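CRISPR-associated protein,CRISPR-associated endonuclease Cas9 (Corynebacterium diphtheriae, PDB 6JOO) cuts invading double-stranded DNA under the guidance of a bound RNA, as a type II-C CRISPR endonuclease. Local coordinates at residues S857-K868 with I882-V892. Numbering follows the deposited sequence.
With nucleotides of chain C; nucleotides of chain D.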
ATOM      1  N   SER A 857      -8.613  -0.753  30.126  1.00 54.04           N
ATOM      2  CA  SER A 857      -9.828  -0.386  30.838  1.00 65.68           C
ATOM      3  C   SER A 857     -10.443   0.914  30.339  1.00 75.04           C
ATOM      4  O   SER A 857     -11.410   1.393  30.945  1.00 63.42           O
ATOM      5  CB  SER A 857      -9.540  -0.262  32.341  1.00 61.43           C
ATOM      6  OG  SER A 857      -8.443   0.603  32.561  1.00 71.05           O
ATOM      7  N   LYS A 858      -9.918   1.499  29.264  1.00 69.01           N
ATOM      8  CA  LYS A 858     -10.363   2.797  28.784  1.00 63.25           C
ATOM      9  C   LYS A 858     -10.562   2.753  27.280  1.00 54.48           C
ATOM     10  O   LYS A 858      -9.821   2.082  26.561  1.00 64.27           O
ATOM     11  CB  LYS A 858      -9.365   3.910  29.126  1.00 45.39           C
ATOM     12  CG  LYS A 858      -9.300   4.249  30.592  1.00 68.07           C
ATOM     13  CD  LYS A 858      -8.151   5.189  30.894  1.00 74.69           C
ATOM     14  CE  LYS A 858      -8.286   5.759  32.296  1.00 77.14           C
ATOM     15  NZ  LYS A 858      -8.580   4.700  33.302  1.00108.68           N
ATOM     16  N   LEU A 859     -11.572   3.484  26.824  1.00 55.32           N
ATOM     17  CA  LEU A 859     -11.849   3.696  25.414  1.00 51.13           C
ATOM     18  C   LEU A 859     -11.292   5.039  24.967  1.00 61.81           C
ATOM     19  O   LEU A 859     -11.108   5.956  25.769  1.00 68.23           O
ATOM     20  CB  LEU A 859     -13.351   3.660  25.151  1.00 53.54           C
ATOM     21  CG  LEU A 859     -13.940   2.318  24.758  1.00 55.47           C
ATOM     22  CD1 LEU A 859     -15.444   2.383  24.873  1.00 62.65           C
ATOM     23  CD2 LEU A 859     -13.524   2.000  23.336  1.00 62.73           C
ATOM     24  N   ARG A 860     -11.039   5.153  23.667  1.00 41.33           N
ATOM     25  CA  ARG A 860     -10.689   6.427  23.047  1.00 40.65           C
ATOM     26  C   ARG A 860     -11.846   6.840  22.148  1.00 53.02           C
ATOM     27  O   ARG A 860     -12.032   6.269  21.068  1.00 60.94           O
ATOM     28  CB  ARG A 860      -9.389   6.336  22.253  1.00 28.69           C
ATOM     29  CG  ARG A 860      -8.895   7.701  21.778  1.00 43.80           C
ATOM     30  CD  ARG A 860      -7.860   7.603  20.663  1.00 50.66           C
ATOM     31  NE  ARG A 860      -6.574   7.086  21.121  1.00 50.61           N
ATOM     32  CZ  ARG A 860      -5.538   7.845  21.460  1.00 62.94           C
ATOM     33  NH1 ARG A 860      -5.634   9.166  21.395  1.00 67.27           N
ATOM     34  NH2 ARG A 860      -4.405   7.282  21.861  1.00 84.92           N
ATOM     35  N   LEU A 861     -12.611   7.834  22.587  1.00 57.66           N
ATOM     36  CA  LEU A 861     -13.784   8.304  21.867  1.00 53.67           C
ATOM     37  C   LEU A 861     -13.621   9.766  21.485  1.00 60.20           C
ATOM     38  O   LEU A 861     -13.005  10.553  22.206  1.00 79.90           O
ATOM     39  CB  LEU A 861     -15.054   8.136  22.701  1.00 38.72           C
ATOM     40  CG  LEU A 861     -15.278   6.762  23.328  1.00 64.70           C
ATOM     41  CD1 LEU A 861     -16.599   6.737  24.083  1.00 51.60           C
ATOM     42  CD2 LEU A 861     -15.237   5.673  22.267  1.00 58.74           C
ATOM     43  N   ARG A 862     -14.200  10.125  20.347  1.00 53.55           N
ATOM     44  CA  ARG A 862     -14.230  11.474  19.834  1.00 57.87           C
ATOM     45  C   ARG A 862     -15.649  11.779  19.340  1.00 62.29           C
ATOM     46  O   ARG A 862     -16.388  10.860  18.998  1.00 73.05           O
ATOM     47  CB  ARG A 862     -13.232  11.671  18.683  1.00 51.46           C
ATOM     48  CG  ARG A 862     -11.782  11.693  19.124  1.00 59.07           C
ATOM     49  CD  ARG A 862     -10.881  12.221  18.018  1.00 67.93           C
ATOM     50  NE  ARG A 862      -9.472  12.224  18.403  1.00 69.13           N
ATOM     51  CZ  ARG A 862      -8.630  11.226  18.154  1.00 72.20           C
ATOM     52  NH1 ARG A 862      -9.055  10.144  17.519  1.00 75.17           N
ATOM     53  NH2 ARG A 862      -7.362  11.311  18.537  1.00 76.68           N
ATOM     54  N   PRO A 863     -16.030  13.049  19.332  1.00 60.41           N
ATOM     55  CA  PRO A 863     -17.363  13.393  18.802  1.00 66.33           C
ATOM     56  C   PRO A 863     -17.498  12.959  17.350  1.00 75.58           C
ATOM     57  O   PRO A 863     -16.619  13.210  16.522  1.00 64.94           O
ATOM     58  CB  PRO A 863     -17.411  14.919  18.954  1.00 52.69           C
ATOM     59  CG  PRO A 863     -16.449  15.219  20.052  1.00 49.26           C
ATOM     60  CD  PRO A 863     -15.341  14.218  19.896  1.00 58.68           C
ATOM     61  N   LEU A 864     -18.615  12.290  17.047  1.00 68.22           N
ATOM     62  CA  LEU A 864     -18.780  11.686  15.725  1.00 56.91           C
ATOM     63  C   LEU A 864     -18.901  12.739  14.630  1.00 60.87           C
ATOM     64  O   LEU A 864     -18.322  12.584  13.548  1.00 65.16           O
ATOM     65  CB  LEU A 864     -20.003  10.764  15.714  1.00 64.83           C
ATOM     66  CG  LEU A 864     -20.515  10.242  14.364  1.00 65.93           C
ATOM     67  CD1 LEU A 864     -19.443   9.440  13.634  1.00 69.04           C
ATOM     68  CD2 LEU A 864     -21.781   9.409  14.543  1.00 62.89           C
ATOM     69  N   GLN A 865     -19.641  13.817  14.890  1.00 62.49           N
ATOM     70  CA  GLN A 865     -20.032  14.770  13.859  1.00 73.03           C
ATOM     71  C   GLN A 865     -19.094  15.968  13.759  1.00 78.08           C
ATOM     72  O   GLN A 865     -19.470  16.987  13.168  1.00 94.20           O
ATOM     73  CB  GLN A 865     -21.467  15.249  14.110  1.00 82.57           C
ATOM     74  CG  GLN A 865     -22.514  14.142  14.113  1.00 82.62           C
ATOM     75  CD  GLN A 865     -23.852  14.600  14.673  1.00 91.89           C
ATOM     76  OE1 GLN A 865     -23.935  15.609  15.373  1.00105.53           O
ATOM     77  NE2 GLN A 865     -24.908  13.854  14.366  1.00 94.79           N
HETATM   78  N   MSE A 866     -17.886  15.877  14.308  1.00 66.20           N
HETATM   79  CA  MSE A 866     -16.997  17.039  14.307  1.00 75.47           C
HETATM   80  C   MSE A 866     -15.619  16.758  13.715  1.00 79.44           C
HETATM   81  O   MSE A 866     -15.136  15.628  13.736  1.00 82.02           O
HETATM   82  CB  MSE A 866     -16.845  17.585  15.724  1.00 96.43           C
HETATM   83  CG  MSE A 866     -18.158  18.020  16.321  1.00117.54           C
HETATM   84 SE   MSE A 866     -18.041  18.436  18.201  1.00121.02          SE
HETATM   85  CE  MSE A 866     -19.916  18.135  18.651  1.00122.87           C
ATOM     86  N   SER A 867     -14.999  17.809  13.188  1.00 71.30           N
ATOM     87  CA  SER A 867     -13.692  17.734  12.562  1.00 77.23           C
ATOM     88  C   SER A 867     -12.747  18.717  13.242  1.00 86.23           C
ATOM     89  O   SER A 867     -13.172  19.706  13.841  1.00 85.62           O
ATOM     90  CB  SER A 867     -13.786  18.036  11.062  1.00 77.49           C
ATOM     91  OG  SER A 867     -12.549  17.800  10.415  1.00101.22           O
ATOM     92  N   LYS A 868     -11.449  18.429  13.140  1.00105.22           N
ATOM     93  CA  LYS A 868     -10.452  19.258  13.809  1.00102.66           C
ATOM     94  C   LYS A 868     -10.265  20.600  13.112  1.00113.08           C
ATOM     95  O   LYS A 868      -9.892  21.583  13.760  1.00119.89           O
ATOM     96  CB  LYS A 868      -9.115  18.521  13.873  1.00105.96           C
ATOM     97  CG  LYS A 868      -9.207  17.101  14.396  1.00104.03           C
ATOM     98  CD  LYS A 868      -7.851  16.420  14.351  1.00100.88           C
ATOM     99  CE  LYS A 868      -7.250  16.480  12.959  1.00101.12           C
ATOM    100  NZ  LYS A 868      -5.909  15.837  12.907  1.00103.53           N
ATOM    101  N   ILE A 882     -10.575  17.192  23.198  1.00 76.07           N
ATOM    102  CA  ILE A 882     -11.620  16.202  22.972  1.00 68.20           C
ATOM    103  C   ILE A 882     -11.716  15.813  21.497  1.00 79.02           C
ATOM    104  O   ILE A 882     -11.969  14.645  21.176  1.00 93.65           O
ATOM    105  CB  ILE A 882     -12.960  16.733  23.515  1.00 78.85           C
ATOM    106  CG1 ILE A 882     -12.925  16.799  25.039  1.00 77.05           C
ATOM    107  CG2 ILE A 882     -14.131  15.873  23.052  1.00 58.55           C
ATOM    108  CD1 ILE A 882     -12.612  15.471  25.705  1.00 63.27           C
ATOM    109  N   ILE A 883     -11.502  16.757  20.586  1.00 69.06           N
ATOM    110  CA  ILE A 883     -11.703  16.530  19.161  1.00 66.83           C
ATOM    111  C   ILE A 883     -10.404  16.162  18.453  1.00 70.92           C
ATOM    112  O   ILE A 883     -10.411  15.353  17.525  1.00 67.43           O
ATOM    113  CB  ILE A 883     -12.354  17.772  18.518  1.00 78.64           C
ATOM    114  CG1 ILE A 883     -13.587  18.198  19.329  1.00 80.27           C
ATOM    115  CG2 ILE A 883     -12.725  17.495  17.061  1.00 86.01           C
ATOM    116  CD1 ILE A 883     -14.353  19.359  18.717  1.00 86.24           C
ATOM    117  N   ASP A 884      -9.267  16.728  18.878  1.00 80.25           N
ATOM    118  CA  ASP A 884      -7.997  16.503  18.163  1.00 78.57           C
ATOM    119  C   ASP A 884      -7.203  15.401  18.829  1.00 68.29           C
ATOM    120  O   ASP A 884      -7.009  14.315  18.245  1.00 73.65           O
ATOM    121  CB  ASP A 884      -7.194  17.810  18.088  1.00 89.82           C
ATOM    122  CG  ASP A 884      -5.949  17.697  17.197  1.00 94.74           C
ATOM    123  OD1 ASP A 884      -5.664  16.608  16.644  1.00 94.46           O
ATOM    124  OD2 ASP A 884      -5.247  18.715  17.046  1.00 92.97           O
ATOM    125  N   ARG A 885      -6.711  15.634  20.042  1.00 68.63           N
ATOM    126  CA  ARG A 885      -5.834  14.671  20.690  1.00 63.84           C
ATOM    127  C   ARG A 885      -5.844  14.930  22.189  1.00 62.73           C
ATOM    128  O   ARG A 885      -5.730  16.087  22.609  1.00 68.63           O
ATOM    129  CB  ARG A 885      -4.416  14.769  20.117  1.00 64.52           C
ATOM    130  CG  ARG A 885      -3.380  13.889  20.791  1.00 65.54           C
ATOM    131  CD  ARG A 885      -2.022  14.089  20.149  1.00 62.15           C
ATOM    132  NE  ARG A 885      -1.028  13.197  20.728  1.00 59.19           N
ATOM    133  CZ  ARG A 885      -0.824  11.949  20.323  1.00 72.18           C
ATOM    134  NH1 ARG A 885      -1.546  11.446  19.332  1.00 90.31           N
ATOM    135  NH2 ARG A 885       0.100  11.202  20.911  1.00 75.66           N
ATOM    136  N   PRO A 886      -5.997  13.893  23.031  1.00 70.36           N
ATOM    137  CA  PRO A 886      -6.176  12.493  22.634  1.00 61.26           C
ATOM    138  C   PRO A 886      -7.635  12.061  22.534  1.00 63.69           C
ATOM    139  O   PRO A 886      -7.905  10.923  22.152  1.00 75.04           O
ATOM    140  CB  PRO A 886      -5.484  11.738  23.763  1.00 68.29           C
ATOM    141  CG  PRO A 886      -5.791  12.572  24.965  1.00 63.37           C
ATOM    142  CD  PRO A 886      -5.820  14.015  24.491  1.00 61.57           C
ATOM    143  N   GLY A 887      -8.556  12.952  22.881  1.00 69.98           N
ATOM    144  CA  GLY A 887      -9.971  12.640  22.870  1.00 72.86           C
ATOM    145  C   GLY A 887     -10.468  12.230  24.242  1.00 65.29           C
ATOM    146  O   GLY A 887      -9.721  12.136  25.221  1.00 75.86           O
ATOM    147  N   TRP A 888     -11.774  11.994  24.300  1.00 61.64           N
ATOM    148  CA  TRP A 888     -12.391  11.500  25.521  1.00 62.99           C
ATOM    149  C   TRP A 888     -11.907  10.082  25.796  1.00 56.53           C
ATOM    150  O   TRP A 888     -11.971   9.213  24.921  1.00 76.89           O
ATOM    151  CB  TRP A 888     -13.913  11.539  25.399  1.00 69.12           C
ATOM    152  CG  TRP A 888     -14.635  11.221  26.672  1.00 74.39           C
ATOM    153  CD1 TRP A 888     -14.125  11.258  27.935  1.00 78.13           C
ATOM    154  CD2 TRP A 888     -16.003  10.811  26.805  1.00 67.30           C
ATOM    155  NE1 TRP A 888     -15.090  10.901  28.847  1.00 81.01           N
ATOM    156  CE2 TRP A 888     -16.251  10.621  28.178  1.00 79.03           C
ATOM    157  CE3 TRP A 888     -17.043  10.587  25.895  1.00 54.32           C
ATOM    158  CZ2 TRP A 888     -17.493  10.216  28.664  1.00 83.50           C
ATOM    159  CZ3 TRP A 888     -18.275  10.185  26.381  1.00 52.15           C
ATOM    160  CH2 TRP A 888     -18.489  10.003  27.752  1.00 54.69           C
ATOM    161  N   LEU A 889     -11.413   9.854  27.015  1.00 49.91           N
ATOM    162  CA  LEU A 889     -10.812   8.583  27.416  1.00 62.20           C
ATOM    163  C   LEU A 889     -11.583   8.012  28.602  1.00 71.96           C
ATOM    164  O   LEU A 889     -11.034   7.880  29.706  1.00 73.86           O
ATOM    165  CB  LEU A 889      -9.334   8.761  27.760  1.00 68.17           C
ATOM    166  CG  LEU A 889      -8.463   9.398  26.670  1.00 52.27           C
ATOM    167  CD1 LEU A 889      -7.036   9.636  27.149  1.00 39.85           C
ATOM    168  CD2 LEU A 889      -8.459   8.543  25.416  1.00 58.66           C
ATOM    169  N   PRO A 890     -12.849   7.646  28.408  1.00 46.03           N
ATOM    170  CA  PRO A 890     -13.654   7.171  29.536  1.00 48.79           C
ATOM    171  C   PRO A 890     -13.263   5.766  29.953  1.00 58.68           C
ATOM    172  O   PRO A 890     -12.771   4.967  29.153  1.00 60.72           O
ATOM    173  CB  PRO A 890     -15.081   7.205  28.986  1.00 51.48           C
ATOM    174  CG  PRO A 890     -14.903   6.944  27.535  1.00 51.63           C
ATOM    175  CD  PRO A 890     -13.590   7.558  27.136  1.00 49.68           C
ATOM    176  N   ALA A 891     -13.481   5.470  31.230  1.00 66.55           N
ATOM    177  CA  ALA A 891     -13.322   4.104  31.701  1.00 65.67           C
ATOM    178  C   ALA A 891     -14.465   3.243  31.185  1.00 68.34           C
ATOM    179  O   ALA A 891     -15.617   3.682  31.129  1.00 54.39           O
ATOM    180  CB  ALA A 891     -13.273   4.059  33.228  1.00 60.96           C
ATOM    181  N   VAL A 892     -14.137   2.009  30.806  1.00 72.96           N
ATOM    182  CA  VAL A 892     -15.131   1.113  30.225  1.00 62.97           C
ATOM    183  C   VAL A 892     -16.243   0.821  31.225  1.00 73.04           C
ATOM    184  O   VAL A 892     -17.431   0.833  30.874  1.00 75.59           O
ATOM    185  CB  VAL A 892     -14.447  -0.174  29.731  1.00 54.53           C
ATOM    186  CG1 VAL A 892     -15.459  -1.298  29.556  1.00 62.36           C
ATOM    187  CG2 VAL A 892     -13.703   0.103  28.430  1.00 58.15           C
TER
ATOM    188  P    DG C   2      -5.841   8.373  17.567  1.00 58.96           P
ATOM    189  OP1  DG C   2      -7.238   7.928  17.362  1.00 58.26           O
ATOM    190  OP2  DG C   2      -5.547   9.431  18.562  1.00 61.30           O
ATOM    191  O5'  DG C   2      -4.921   7.098  17.877  1.00 59.28           O
ATOM    192  C5'  DG C   2      -5.145   5.877  17.186  1.00 57.23           C
ATOM    193  C4'  DG C   2      -4.016   4.894  17.437  1.00 57.46           C
ATOM    194  O4'  DG C   2      -2.756   5.528  17.122  1.00 58.16           O
ATOM    195  C3'  DG C   2      -3.878   4.415  18.874  1.00 57.95           C
ATOM    196  O3'  DG C   2      -4.696   3.264  19.086  1.00 57.21           O
ATOM    197  C2'  DG C   2      -2.397   4.066  18.954  1.00 58.53           C
ATOM    198  C1'  DG C   2      -1.762   5.114  18.041  1.00 59.31           C
ATOM    199  N9   DG C   2      -1.249   6.297  18.738  1.00 61.73           N
ATOM    200  C8   DG C   2      -1.861   7.523  18.854  1.00 64.10           C
ATOM    201  N7   DG C   2      -1.158   8.395  19.524  1.00 67.16           N
ATOM    202  C5   DG C   2      -0.003   7.708  19.870  1.00 67.75           C
ATOM    203  C6   DG C   2       1.130   8.137  20.600  1.00 70.70           C
ATOM    204  O6   DG C   2       1.345   9.248  21.102  1.00 73.87           O
ATOM    205  N1   DG C   2       2.075   7.124  20.724  1.00 70.62           N
ATOM    206  C2   DG C   2       1.942   5.860  20.208  1.00 68.46           C
ATOM    207  N2   DG C   2       2.961   5.019  20.430  1.00 68.14           N
ATOM    208  N3   DG C   2       0.886   5.443  19.521  1.00 66.49           N
ATOM    209  C4   DG C   2      -0.043   6.415  19.391  1.00 65.67           C
ATOM    210  O5'  DG C   1      -3.854  12.409  16.316  1.00 77.75           O
ATOM    211  C5'  DG C   1      -4.530  11.913  15.167  1.00 70.68           C
ATOM    212  C4'  DG C   1      -4.087  10.498  14.858  1.00 68.45           C
ATOM    213  O4'  DG C   1      -2.729  10.521  14.364  1.00 69.85           O
ATOM    214  C3'  DG C   1      -4.076   9.565  16.056  1.00 67.70           C
ATOM    215  O3'  DG C   1      -5.314   8.896  16.147  1.00 64.51           O
ATOM    216  C2'  DG C   1      -2.946   8.597  15.725  1.00 68.00           C
ATOM    217  C1'  DG C   1      -1.971   9.487  14.961  1.00 69.74           C
ATOM    218  N9   DG C   1      -0.935  10.101  15.790  1.00 71.29           N
ATOM    219  C8   DG C   1      -0.861  11.420  16.170  1.00 73.57           C
ATOM    220  N7   DG C   1       0.186  11.695  16.898  1.00 76.01           N
ATOM    221  C5   DG C   1       0.857  10.482  17.001  1.00 74.55           C
ATOM    222  C6   DG C   1       2.064  10.161  17.671  1.00 75.46           C
ATOM    223  O6   DG C   1       2.802  10.910  18.327  1.00 77.34           O
ATOM    224  N1   DG C   1       2.392   8.816  17.525  1.00 73.51           N
ATOM    225  C2   DG C   1       1.649   7.897  16.822  1.00 71.92           C
ATOM    226  N2   DG C   1       2.125   6.645  16.796  1.00 71.49           N
ATOM    227  N3   DG C   1       0.515   8.185  16.189  1.00 70.45           N
ATOM    228  C4   DG C   1       0.182   9.491  16.320  1.00 72.09           C
TER
ATOM    229  P    DA D   2     -13.312   8.768  34.186  1.00 76.35           P
ATOM    230  OP1  DA D   2     -14.492   9.615  33.904  1.00 75.51           O
ATOM    231  OP2  DA D   2     -12.907   7.705  33.238  1.00 78.30           O
ATOM    232  O5'  DA D   2     -12.058   9.729  34.402  1.00 77.53           O
ATOM    233  C5'  DA D   2     -12.213  10.956  35.087  1.00 77.03           C
ATOM    234  C4'  DA D   2     -10.869  11.636  35.260  1.00 76.79           C
ATOM    235  O4'  DA D   2      -9.914  10.686  35.783  1.00 75.02           O
ATOM    236  C3'  DA D   2     -10.260  12.199  33.975  1.00 77.65           C
ATOM    237  O3'  DA D   2     -10.066  13.593  34.108  1.00 79.73           O
ATOM    238  C2'  DA D   2      -8.928  11.453  33.805  1.00 76.44           C
ATOM    239  C1'  DA D   2      -8.655  10.903  35.196  1.00 75.66           C
ATOM    240  N9   DA D   2      -7.946   9.623  35.183  1.00 75.64           N
ATOM    241  C8   DA D   2      -8.498   8.393  34.972  1.00 75.26           C
ATOM    242  N7   DA D   2      -7.635   7.408  35.020  1.00 75.34           N
ATOM    243  C5   DA D   2      -6.430   8.031  35.282  1.00 75.80           C
ATOM    244  C6   DA D   2      -5.124   7.531  35.452  1.00 76.10           C
ATOM    245  N6   DA D   2      -4.819   6.230  35.373  1.00 75.96           N
ATOM    246  N1   DA D   2      -4.141   8.419  35.705  1.00 76.56           N
ATOM    247  C2   DA D   2      -4.453   9.719  35.780  1.00 76.75           C
ATOM    248  N3   DA D   2      -5.643  10.308  35.638  1.00 76.45           N
ATOM    249  C4   DA D   2      -6.599   9.399  35.389  1.00 76.00           C
TER
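Arg860 and Arg862 turn their flat guanidinium groups to both the 882-892 segment and the DNA backbone. They stand on strand 858-863, an outermost strand of the antiparallel sheet in the Cas9 C-terminal, PAM-interacting domain, met by an irregular chain after helix 877-884. One face of Arg860 carries DG2 of chain C, O5' over the centre and OP2 beside it; NE forms a salt bridge with a further DNA phosphate. Pro886 O lies 30° out of this guanidinium plane, yet NH1 approaches it in the carbonyl plane, on a lone pair (3.0 Å). The phosphate of DG2 lies at the edge of Arg862, P in plane: NH1 bonds OP1, NH2 bonds OP2, and Asp851 is a salt-bridge partner of NH1. Pro886 O covers a face, and NE and NH2 add weak bonds to Asp884 O. Extended Arg885 donates from NH1 to DG2 N7 (3.1 Å) at the major-groove edge, with DG1 N7 of chain C over one face, consistent with a role in PAM recognition. Leu861 and Trp888 form an antiparallel hydrogen-bonded pair, Leu861 N reaching Trp888 O at 2.8 Å; Leu859 N donates to Pro890 O. Leu861 and Pro890 side chains cross at about a right angle, CD1 to CG 3.9 Å, beside Leu895 of helix 892-898. At the far end, Ala891 N donates to OP2 of DA2 of chain D at 3.1 Å.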